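Local structure of phospho-2-dehydro-3-deoxyheptonate aldolase (Francisella tularensis, 3TQK) at residues K79-I87 and L334-R345; F239-I248 and D282-I293. The protein probably catalyses the condensation of phosphoenolpyruvate with D-erythrose 4-phosphate to 3-deoxy-D-arabino-heptulosonate 7-phosphate, the first step of chorismate biosynthesis. All blocks are in the same frame, centred on the assembly; numbering follows the deposited sequence.

How the contacts relate
Early in the chain, residues 79-87 lead from helix 63-80 into strand 84-89, the second of the eight parallel strands. Their partner in contact 1 comes only after all eight barrel strands have been laid down: helix 327-344, at the C terminus, returns to them and closes a long loop. Nested inside that loop, contact 2 is far more local, joining the start of helix 241-253 to helix 276-289 and the turn into the last barrel strand, 293-299. The two meet at Arg344, whose NE and NH2 probably hydrogen-bond to the carbonyl oxygens of Ile287 and Ile293. Together they join helix 327-344 to the 63-80/84-89 junction and helix 276-289 to helix 241-253, on the same side of the chain's centre.

Contact 1. Residues K79-I87 and L334-R345; sequences KFHKDILII and LEMLAEAVQVRR
Leu334 lays its CB over one face of the Phe80 ring, 3.9 Å from the ring centroid and 19° off the normal, a CH-pi contact. Phe80 CD1 meets Ala338 CB obliquely at 3.7 Å, while Lys79 CB lies over the opposite face of the ring. Deeper in, the tip of Ile84 rests on the helix: its CD1 is 3.7 Å from Leu337 CB and also touches Leu334 CD2. With CG1 beside the backbone N (chi1 -86°) and an extended chi2, Ile84 directs this methyl at the helix.

Asp83 marks the change to polar contacts, and its two oxygens have separate partners. Gln342 NE2 donates an almost straight bond of 2.9 Å to Asp83 OD2, with the oxygen in the amide plane but the donor well above the carboxylate plane. Asp83 OD1 forms a salt bridge to Arg345 NH1 at 3.0 Å, though as a hydrogen bond it is weak. Arg345 NH2 reaches Lys82 O at 3.2 Å, and Asp49 takes NE of the same guanidinium in a second salt bridge. At the other end, a water links Lys79 NZ to Glu335 OE2.

In this TIM barrel the C-terminal helix 327-344 packs over the junction of helix 63-80 and strand 84-89; Leu337 and Val341 reach strand 51-56, while Met336, Leu337, Ala340 and Val343 touch helix 276-289.

Contact 2. Residues F239-I248 and D282-I293; sequences FSKEHVDDCI and DICEQIKHSNDI
Gln286 reaches across to the start of helix 241-253 and sets its amide against the backbone there. NE2 donates to Phe239 O at 3.0 Å, on a lone pair in the carbonyl plane, with an N-H...O angle of 160°. The same nitrogen also donates to Asp282 OD1, 2.9 Å away and one helical turn back, so two acceptors fix the rotation of the amide. Its OE1 consequently faces Lys241 CA, at 3.3 Å, and Val244 CG2. Asp282, in turn, brings its carboxylate to the edge of the Phe239 ring, CG lying 3.7 Å from CE2 and the two planes 76° apart. That ring is placed by a chi1 of 62°, which sets CG between the backbone N and the carbonyl carbon.

These segments join helices 241-253 and 276-289, which flank strand 260-263 in the (beta/alpha)8 barrel: Val244 and Ile293 meet at about a right angle, CG1 to CG1, and both rest on Ile262 of that strand. Ser240 occupies the N-cap position of helix 241-253, and its OG shares a hydrogen bond with His243 ND1.

Farther along, Ile248 lies obliquely against Asp292, with Ile248 CG1 3.9 Å from Asp292 CG. Asp292 OD2 and Asp245 OD1 are 4.1 Å apart, their carboxylates nearly perpendicular; one water donates to both and accepts from Lys241 NZ, which probably eases the repulsion. Lys241 bends partway along its chain to bring NZ alongside Ser290 CB, and a second water connects this ammonium to Gln286 O. In the loop after helix 276-289, Ser290 OG accepts from Asp292 N, closing an ST turn.

Contact 1. Residues K79-I87 and L334-R345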
loop_
_atom_site.group_PDB
_atom_site.type_symbol
_atom_site.label_atom_id
_atom_site.label_comp_id
_atom_site.label_asym_id
_atom_site.label_seq_id
_atom_site.Cartn_x
_atom_site.Cartn_y
_atom_site.Cartn_z
ATOM N N LYS A 79 20.734 -2.299 33.087
ATOM C CA LYS A 79 21.830 -3.254 32.903
ATOM C C LYS A 79 22.570 -3.015 31.577
ATOM O O LYS A 79 23.782 -3.210 31.505
ATOM C CB LYS A 79 21.321 -4.710 32.966
ATOM C CG LYS A 79 21.203 -5.292 34.399
ATOM C CD LYS A 79 20.220 -6.481 34.487
ATOM C CE LYS A 79 20.730 -7.724 33.742
ATOM N NZ LYS A 79 19.693 -8.808 33.666
ATOM N N PHE A 80 21.848 -2.568 30.552
ATOM C CA PHE A 80 22.342 -2.620 29.175
ATOM C C PHE A 80 22.478 -1.282 28.453
ATOM O O PHE A 80 22.926 -1.255 27.311
ATOM C CB PHE A 80 21.414 -3.509 28.341
ATOM C CG PHE A 80 21.392 -4.936 28.779
ATOM C CD1 PHE A 80 22.525 -5.724 28.660
ATOM C CD2 PHE A 80 20.236 -5.498 29.303
ATOM C CE1 PHE A 80 22.515 -7.042 29.069
ATOM C CE2 PHE A 80 20.212 -6.813 29.703
ATOM C CZ PHE A 80 21.352 -7.594 29.587
ATOM N N HIS A 81 22.113 -0.190 29.115
ATOM C CA HIS A 81 21.875 1.084 28.429
ATOM C C HIS A 81 23.142 1.753 27.856
ATOM O O HIS A 81 23.045 2.614 26.975
ATOM C CB HIS A 81 21.141 2.057 29.358
ATOM C CG HIS A 81 22.020 2.655 30.405
ATOM N ND1 HIS A 81 22.251 2.044 31.619
ATOM C CD2 HIS A 81 22.748 3.796 30.412
ATOM C CE1 HIS A 81 23.077 2.790 32.334
ATOM N NE2 HIS A 81 23.389 3.861 31.626
ATOM N N LYS A 82 24.312 1.379 28.364
ATOM C CA LYS A 82 25.568 1.864 27.794
ATOM C C LYS A 82 25.854 1.227 26.427
ATOM O O LYS A 82 26.584 1.807 25.614
ATOM C CB LYS A 82 26.745 1.605 28.739
ATOM C CG LYS A 82 26.617 2.332 30.075
ATOM C CD LYS A 82 27.833 2.104 30.970
ATOM C CE LYS A 82 27.433 1.877 32.429
ATOM N NZ LYS A 82 28.620 1.555 33.298
ATOM N N ASP A 83 25.262 0.050 26.187
ATOM C CA ASP A 83 25.520 -0.755 24.987
ATOM C C ASP A 83 24.350 -0.855 24.020
ATOM O O ASP A 83 24.547 -1.067 22.833
ATOM C CB ASP A 83 25.921 -2.165 25.418
ATOM C CG ASP A 83 27.164 -2.166 26.266
ATOM O OD1 ASP A 83 28.088 -1.413 25.904
ATOM O OD2 ASP A 83 27.229 -2.905 27.276
ATOM N N ILE A 84 23.141 -0.675 24.531
ATOM C CA ILE A 84 21.922 -1.015 23.809
ATOM C C ILE A 84 20.850 0.030 24.072
ATOM O O ILE A 84 20.682 0.456 25.207
ATOM C CB ILE A 84 21.409 -2.375 24.330
ATOM C CG1 ILE A 84 22.063 -3.526 23.588
ATOM C CG2 ILE A 84 19.932 -2.516 24.169
ATOM C CD1 ILE A 84 21.669 -4.870 24.211
ATOM N N LEU A 85 20.127 0.437 23.032
ATOM C CA LEU A 85 18.915 1.235 23.210
ATOM C C LEU A 85 17.717 0.304 23.032
ATOM O O LEU A 85 17.497 -0.219 21.936
ATOM C CB LEU A 85 18.844 2.386 22.209
ATOM C CG LEU A 85 17.604 3.289 22.308
ATOM C CD1 LEU A 85 17.517 3.991 23.673
ATOM C CD2 LEU A 85 17.576 4.318 21.179
ATOM N N ILE A 86 16.973 0.081 24.117
ATOM C CA ILE A 86 15.815 -0.803 24.109
ATOM C C ILE A 86 14.581 0.012 23.803
ATOM O O ILE A 86 14.322 1.033 24.453
ATOM C CB ILE A 86 15.625 -1.541 25.454
ATOM C CG1 ILE A 86 16.740 -2.573 25.649
ATOM C CG2 ILE A 86 14.283 -2.253 25.482
ATOM C CD1 ILE A 86 16.868 -3.086 27.045
ATOM N N ILE A 87 13.852 -0.429 22.780
ATOM C CA ILE A 87 12.599 0.188 22.376
ATOM C C ILE A 87 11.546 -0.899 22.375
ATOM O O ILE A 87 11.730 -1.937 21.748
ATOM C CB ILE A 87 12.676 0.778 20.960
ATOM C CG1 ILE A 87 13.774 1.845 20.889
ATOM C CG2 ILE A 87 11.306 1.371 20.569
ATOM C CD1 ILE A 87 13.957 2.425 19.515
ATOM N N LEU A 334 19.828 -10.058 24.844
ATOM C CA LEU A 334 20.369 -8.748 25.207
ATOM C C LEU A 334 21.831 -8.889 25.659
ATOM O O LEU A 334 22.691 -8.113 25.238
ATOM C CB LEU A 334 19.515 -8.075 26.284
ATOM C CG LEU A 334 18.070 -7.704 25.909
ATOM C CD1 LEU A 334 17.288 -7.295 27.147
ATOM C CD2 LEU A 334 18.006 -6.595 24.860
ATOM N N GLU A 335 22.113 -9.896 26.485
ATOM C CA GLU A 335 23.489 -10.187 26.895
ATOM C C GLU A 335 24.383 -10.344 25.665
ATOM O O GLU A 335 25.460 -9.754 25.593
ATOM C CB GLU A 335 23.563 -11.453 27.766
ATOM C CG GLU A 335 22.990 -11.303 29.185
ATOM C CD GLU A 335 22.836 -12.642 29.921
ATOM O OE1 GLU A 335 23.453 -13.649 29.496
ATOM O OE2 GLU A 335 22.095 -12.693 30.932
HETATM N N MSE A 336 23.925 -11.135 24.696
HETATM C CA MSE A 336 24.691 -11.369 23.477
HETATM C C MSE A 336 24.958 -10.080 22.712
HETATM O O MSE A 336 26.061 -9.885 22.207
HETATM C CB MSE A 336 23.959 -12.340 22.557
HETATM C CG MSE A 336 23.957 -13.768 23.041
HETATM SE SE MSE A 336 22.583 -14.784 22.115
HETATM C CE MSE A 336 23.429 -14.887 20.357
ATOM N N LEU A 337 23.942 -9.225 22.609
ATOM C CA LEU A 337 24.071 -7.961 21.878
ATOM C C LEU A 337 25.012 -6.976 22.582
ATOM O O LEU A 337 25.802 -6.289 21.926
ATOM C CB LEU A 337 22.704 -7.315 21.650
ATOM C CG LEU A 337 21.901 -7.959 20.518
ATOM C CD1 LEU A 337 20.432 -7.698 20.687
ATOM C CD2 LEU A 337 22.376 -7.454 19.160
ATOM N N ALA A 338 24.921 -6.923 23.911
ATOM C CA ALA A 338 25.750 -6.033 24.702
ATOM C C ALA A 338 27.213 -6.459 24.611
ATOM O O ALA A 338 28.098 -5.608 24.574
ATOM C CB ALA A 338 25.276 -5.999 26.158
ATOM N N GLU A 339 27.467 -7.767 24.561
ATOM C CA GLU A 339 28.831 -8.256 24.377
ATOM C C GLU A 339 29.344 -7.877 22.993
ATOM O O GLU A 339 30.479 -7.428 22.854
ATOM C CB GLU A 339 28.932 -9.773 24.558
ATOM C CG GLU A 339 30.378 -10.221 24.800
ATOM C CD GLU A 339 30.581 -11.732 24.785
ATOM O OE1 GLU A 339 29.717 -12.481 24.267
ATOM O OE2 GLU A 339 31.633 -12.174 25.297
ATOM N N ALA A 340 28.507 -8.078 21.976
ATOM C CA ALA A 340 28.837 -7.696 20.609
ATOM C C ALA A 340 29.302 -6.246 20.525
ATOM O O ALA A 340 30.291 -5.956 19.856
ATOM C CB ALA A 340 27.635 -7.907 19.695
ATOM N N VAL A 341 28.587 -5.345 21.196
ATOM C CA VAL A 341 28.931 -3.928 21.194
ATOM C C VAL A 341 30.240 -3.685 21.951
ATOM O O VAL A 341 31.101 -2.933 21.482
ATOM C CB VAL A 341 27.802 -3.059 21.787
ATOM C CG1 VAL A 341 28.261 -1.604 21.971
ATOM C CG2 VAL A 341 26.571 -3.114 20.894
ATOM N N GLN A 342 30.412 -4.330 23.099
ATOM C CA GLN A 342 31.649 -4.147 23.871
ATOM C C GLN A 342 32.895 -4.501 23.036
ATOM O O GLN A 342 33.886 -3.768 23.051
ATOM C CB GLN A 342 31.605 -4.944 25.178
ATOM C CG GLN A 342 30.591 -4.384 26.177
ATOM C CD GLN A 342 30.141 -5.399 27.213
ATOM O OE1 GLN A 342 30.820 -6.383 27.463
ATOM N NE2 GLN A 342 28.992 -5.154 27.823
ATOM N N VAL A 343 32.818 -5.596 22.283
ATOM C CA VAL A 343 33.919 -6.023 21.427
ATOM C C VAL A 343 34.065 -5.100 20.220
ATOM O O VAL A 343 35.174 -4.858 19.730
ATOM C CB VAL A 343 33.728 -7.482 20.963
ATOM C CG1 VAL A 343 34.758 -7.865 19.903
ATOM C CG2 VAL A 343 33.826 -8.431 22.156
ATOM N N ARG A 344 32.944 -4.574 19.743
ATOM C CA ARG A 344 32.976 -3.608 18.663
ATOM C C ARG A 344 33.859 -2.418 19.042
ATOM O O ARG A 344 34.639 -1.950 18.220
ATOM C CB ARG A 344 31.565 -3.131 18.317
ATOM C CG ARG A 344 31.514 -2.174 17.169
ATOM C CD ARG A 344 30.150 -1.561 17.038
ATOM N NE ARG A 344 29.342 -2.196 16.007
ATOM C CZ ARG A 344 28.099 -1.843 15.714
ATOM N NH1 ARG A 344 27.497 -0.871 16.388
ATOM N NH2 ARG A 344 27.446 -2.473 14.738
ATOM N N ARG A 345 33.757 -1.960 20.289
ATOM C CA ARG A 345 34.367 -0.690 20.693
ATOM C C ARG A 345 35.891 -0.679 20.865
ATOM O O ARG A 345 36.485 -1.576 21.480
ATOM C CB ARG A 345 33.718 -0.161 21.972
ATOM C CG ARG A 345 32.283 0.313 21.764
ATOM C CD ARG A 345 31.873 1.312 22.822
ATOM N NE ARG A 345 30.542 1.850 22.570
ATOM C CZ ARG A 345 29.445 1.537 23.251
ATOM N NH1 ARG A 345 29.483 0.683 24.271
ATOM N NH2 ARG A 345 28.300 2.109 22.921
HETATM O O HOH W 1 21.772 -10.405 32.335
#

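Contact 2. Residues F239-I248 and D282-I293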
loop_
_atom_site.group_PDB
_atom_site.type_symbol
_atom_site.label_atom_id
_atom_site.label_comp_id
_atom_site.label_asym_id
_atom_site.label_seq_id
_atom_site.Cartn_x
_atom_site.Cartn_y
_atom_site.Cartn_z
ATOM N N PHE A 239 19.900 -11.940 6.433
ATOM C CA PHE A 239 20.586 -11.429 7.620
ATOM C C PHE A 239 22.105 -11.516 7.508
ATOM O O PHE A 239 22.805 -10.868 8.280
ATOM C CB PHE A 239 20.113 -12.162 8.888
ATOM C CG PHE A 239 20.408 -13.642 8.895
ATOM C CD1 PHE A 239 19.419 -14.561 8.582
ATOM C CD2 PHE A 239 21.671 -14.111 9.221
ATOM C CE1 PHE A 239 19.682 -15.922 8.586
ATOM C CE2 PHE A 239 21.948 -15.470 9.219
ATOM C CZ PHE A 239 20.948 -16.377 8.900
ATOM N N SER A 240 22.612 -12.308 6.558
ATOM C CA SER A 240 24.055 -12.541 6.428
ATOM C C SER A 240 24.845 -11.308 6.011
ATOM O O SER A 240 24.298 -10.351 5.480
ATOM C CB SER A 240 24.341 -13.657 5.413
ATOM O OG SER A 240 24.201 -13.189 4.079
ATOM N N LYS A 241 26.152 -11.370 6.243
ATOM C CA LYS A 241 27.102 -10.327 5.843
ATOM C C LYS A 241 26.962 -9.961 4.363
ATOM O O LYS A 241 26.890 -8.780 4.025
ATOM C CB LYS A 241 28.533 -10.796 6.155
ATOM C CG LYS A 241 29.661 -9.831 5.774
ATOM C CD LYS A 241 29.682 -8.571 6.617
ATOM C CE LYS A 241 31.061 -7.899 6.556
ATOM N NZ LYS A 241 31.154 -6.660 7.389
ATOM N N GLU A 242 26.927 -10.978 3.501
ATOM C CA GLU A 242 26.707 -10.818 2.056
ATOM C C GLU A 242 25.539 -9.859 1.782
ATOM O O GLU A 242 25.671 -8.898 1.021
ATOM C CB GLU A 242 26.439 -12.207 1.428
ATOM C CG GLU A 242 26.173 -12.242 -0.096
ATOM C CD GLU A 242 25.118 -13.307 -0.530
ATOM O OE1 GLU A 242 25.392 -14.532 -0.392
ATOM O OE2 GLU A 242 24.025 -12.900 -1.030
ATOM N N HIS A 243 24.408 -10.118 2.434
ATOM C CA HIS A 243 23.176 -9.354 2.238
ATOM C C HIS A 243 23.267 -7.935 2.820
ATOM O O HIS A 243 22.695 -6.977 2.273
ATOM C CB HIS A 243 21.991 -10.105 2.869
ATOM C CG HIS A 243 21.591 -11.341 2.124
ATOM N ND1 HIS A 243 22.000 -12.606 2.498
ATOM C CD2 HIS A 243 20.839 -11.502 1.009
ATOM C CE1 HIS A 243 21.514 -13.490 1.645
ATOM N NE2 HIS A 243 20.804 -12.846 0.732
ATOM N N VAL A 244 23.975 -7.799 3.934
ATOM C CA VAL A 244 24.130 -6.494 4.562
ATOM C C VAL A 244 25.006 -5.577 3.709
ATOM O O VAL A 244 24.652 -4.419 3.506
ATOM C CB VAL A 244 24.686 -6.615 5.997
ATOM C CG1 VAL A 244 24.943 -5.237 6.584
ATOM C CG2 VAL A 244 23.710 -7.411 6.869
ATOM N N ASP A 245 26.127 -6.095 3.205
ATOM C CA ASP A 245 27.000 -5.354 2.273
ATOM C C ASP A 245 26.227 -4.876 1.045
ATOM O O ASP A 245 26.412 -3.745 0.605
ATOM C CB ASP A 245 28.196 -6.209 1.781
ATOM C CG ASP A 245 29.256 -6.451 2.851
ATOM O OD1 ASP A 245 29.288 -5.742 3.870
ATOM O OD2 ASP A 245 30.080 -7.368 2.656
ATOM N N ASP A 246 25.379 -5.746 0.489
ATOM C CA ASP A 246 24.588 -5.424 -0.705
ATOM C C ASP A 246 23.628 -4.286 -0.422
ATOM O O ASP A 246 23.470 -3.371 -1.240
ATOM C CB ASP A 246 23.796 -6.646 -1.173
ATOM C CG ASP A 246 22.854 -6.336 -2.343
ATOM O OD1 ASP A 246 23.296 -6.369 -3.507
ATOM O OD2 ASP A 246 21.661 -6.077 -2.099
ATOM N N CYS A 247 22.977 -4.359 0.736
ATOM C CA CYS A 247 22.036 -3.326 1.150
ATOM C C CYS A 247 22.754 -1.984 1.294
ATOM O O CYS A 247 22.279 -0.961 0.779
ATOM C CB CYS A 247 21.352 -3.714 2.470
ATOM S SG CYS A 247 20.061 -2.578 2.993
ATOM N N ILE A 248 23.890 -2.001 1.992
ATOM C CA ILE A 248 24.737 -0.810 2.141
ATOM C C ILE A 248 25.158 -0.246 0.779
ATOM O O ILE A 248 25.077 0.969 0.571
ATOM C CB ILE A 248 26.002 -1.096 3.016
ATOM C CG1 ILE A 248 25.603 -1.312 4.476
ATOM C CG2 ILE A 248 26.985 0.054 2.946
ATOM C CD1 ILE A 248 24.968 -0.087 5.144
ATOM N N ASP A 282 24.626 -14.744 14.409
ATOM C CA ASP A 282 25.286 -14.309 13.175
ATOM C C ASP A 282 25.404 -12.779 13.151
ATOM O O ASP A 282 26.434 -12.226 12.761
ATOM C CB ASP A 282 24.492 -14.806 11.960
ATOM C CG ASP A 282 25.250 -14.658 10.647
ATOM O OD1 ASP A 282 25.427 -13.517 10.176
ATOM O OD2 ASP A 282 25.630 -15.688 10.059
ATOM N N ILE A 283 24.342 -12.105 13.577
ATOM C CA ILE A 283 24.320 -10.637 13.598
ATOM C C ILE A 283 25.325 -10.061 14.613
ATOM O O ILE A 283 25.980 -9.058 14.345
ATOM C CB ILE A 283 22.895 -10.109 13.886
ATOM C CG1 ILE A 283 21.956 -10.458 12.723
ATOM C CG2 ILE A 283 22.906 -8.606 14.115
ATOM C CD1 ILE A 283 20.511 -10.167 12.989
ATOM N N CYS A 284 25.445 -10.695 15.773
ATOM C CA CYS A 284 26.398 -10.247 16.794
ATOM C C CYS A 284 27.834 -10.365 16.306
ATOM O O CYS A 284 28.637 -9.450 16.513
ATOM C CB CYS A 284 26.205 -11.015 18.094
ATOM S SG CYS A 284 24.669 -10.569 18.894
ATOM N N GLU A 285 28.153 -11.472 15.639
ATOM C CA GLU A 285 29.486 -11.641 15.059
ATOM C C GLU A 285 29.768 -10.502 14.085
ATOM O O GLU A 285 30.882 -9.968 14.061
ATOM C CB GLU A 285 29.636 -13.012 14.372
ATOM C CG GLU A 285 30.965 -13.234 13.625
ATOM C CD GLU A 285 32.188 -13.463 14.533
ATOM O OE1 GLU A 285 32.051 -13.508 15.781
ATOM O OE2 GLU A 285 33.302 -13.617 13.977
ATOM N N GLN A 286 28.761 -10.127 13.294
ATOM C CA GLN A 286 28.913 -9.032 12.340
ATOM C C GLN A 286 29.104 -7.702 13.054
ATOM O O GLN A 286 29.977 -6.920 12.685
ATOM C CB GLN A 286 27.710 -8.931 11.406
ATOM C CG GLN A 286 27.667 -9.966 10.307
ATOM C CD GLN A 286 26.465 -9.765 9.409
ATOM O OE1 GLN A 286 26.385 -8.778 8.682
ATOM N NE2 GLN A 286 25.511 -10.686 9.473
ATOM N N ILE A 287 28.278 -7.455 14.068
ATOM C CA ILE A 287 28.335 -6.222 14.857
ATOM C C ILE A 287 29.722 -5.968 15.449
ATOM O O ILE A 287 30.155 -4.819 15.575
ATOM C CB ILE A 287 27.279 -6.246 15.979
ATOM C CG1 ILE A 287 25.887 -5.998 15.375
ATOM C CG2 ILE A 287 27.591 -5.199 17.044
ATOM C CD1 ILE A 287 24.737 -6.302 16.299
ATOM N N LYS A 288 30.422 -7.048 15.785
ATOM C CA LYS A 288 31.764 -6.950 16.345
ATOM C C LYS A 288 32.803 -6.348 15.392
ATOM O O LYS A 288 33.756 -5.713 15.844
ATOM C CB LYS A 288 32.222 -8.331 16.819
ATOM C CG LYS A 288 31.694 -8.672 18.194
ATOM C CD LYS A 288 31.136 -10.084 18.332
ATOM C CE LYS A 288 32.146 -11.106 18.737
ATOM N NZ LYS A 288 31.464 -12.179 19.505
ATOM N N HIS A 289 32.615 -6.524 14.086
ATOM C CA HIS A 289 33.648 -6.162 13.104
ATOM C C HIS A 289 33.245 -5.086 12.082
ATOM O O HIS A 289 34.040 -4.721 11.211
ATOM C CB HIS A 289 34.112 -7.429 12.385
ATOM C CG HIS A 289 34.817 -8.399 13.284
ATOM N ND1 HIS A 289 34.335 -9.665 13.541
ATOM C CD2 HIS A 289 35.962 -8.279 14.001
ATOM C CE1 HIS A 289 35.160 -10.288 14.366
ATOM N NE2 HIS A 289 36.153 -9.468 14.663
ATOM N N SER A 290 32.025 -4.572 12.205
ATOM C CA SER A 290 31.502 -3.572 11.292
ATOM C C SER A 290 30.401 -2.769 11.995
ATOM O O SER A 290 29.671 -3.302 12.825
ATOM C CB SER A 290 30.959 -4.260 10.041
ATOM O OG SER A 290 30.202 -3.379 9.235
ATOM N N ASN A 291 30.307 -1.482 11.668
ATOM C CA ASN A 291 29.293 -0.610 12.231
ATOM C C ASN A 291 28.091 -0.475 11.275
ATOM O O ASN A 291 27.274 0.419 11.450
ATOM C CB ASN A 291 29.890 0.776 12.566
ATOM C CG ASN A 291 30.747 0.771 13.856
ATOM O OD1 ASN A 291 31.473 -0.173 14.129
ATOM N ND2 ASN A 291 30.666 1.846 14.630
ATOM N N ASP A 292 27.982 -1.364 10.284
ATOM C CA ASP A 292 26.888 -1.306 9.293
ATOM C C ASP A 292 25.508 -1.642 9.861
ATOM O O ASP A 292 24.506 -1.061 9.435
ATOM C CB ASP A 292 27.147 -2.262 8.120
ATOM C CG ASP A 292 28.284 -1.804 7.211
ATOM O OD1 ASP A 292 28.593 -0.596 7.153
ATOM O OD2 ASP A 292 28.845 -2.670 6.517
ATOM N N ILE A 293 25.460 -2.620 10.766
ATOM C CA ILE A 293 24.224 -2.997 11.439
ATOM C C ILE A 293 24.112 -2.121 12.673
ATOM O O ILE A 293 25.030 -2.094 13.495
ATOM C CB ILE A 293 24.218 -4.487 11.854
ATOM C CG1 ILE A 293 24.378 -5.401 10.629
ATOM C CG2 ILE A 293 22.929 -4.828 12.591
ATOM C CD1 ILE A 293 24.722 -6.882 10.953
HETATM O O HOH W 2 27.002 -13.328 8.154
HETATM O O HOH W 3 28.666 -5.240 6.432
HETATM O O HOH W 4 31.169 -7.591 10.245
#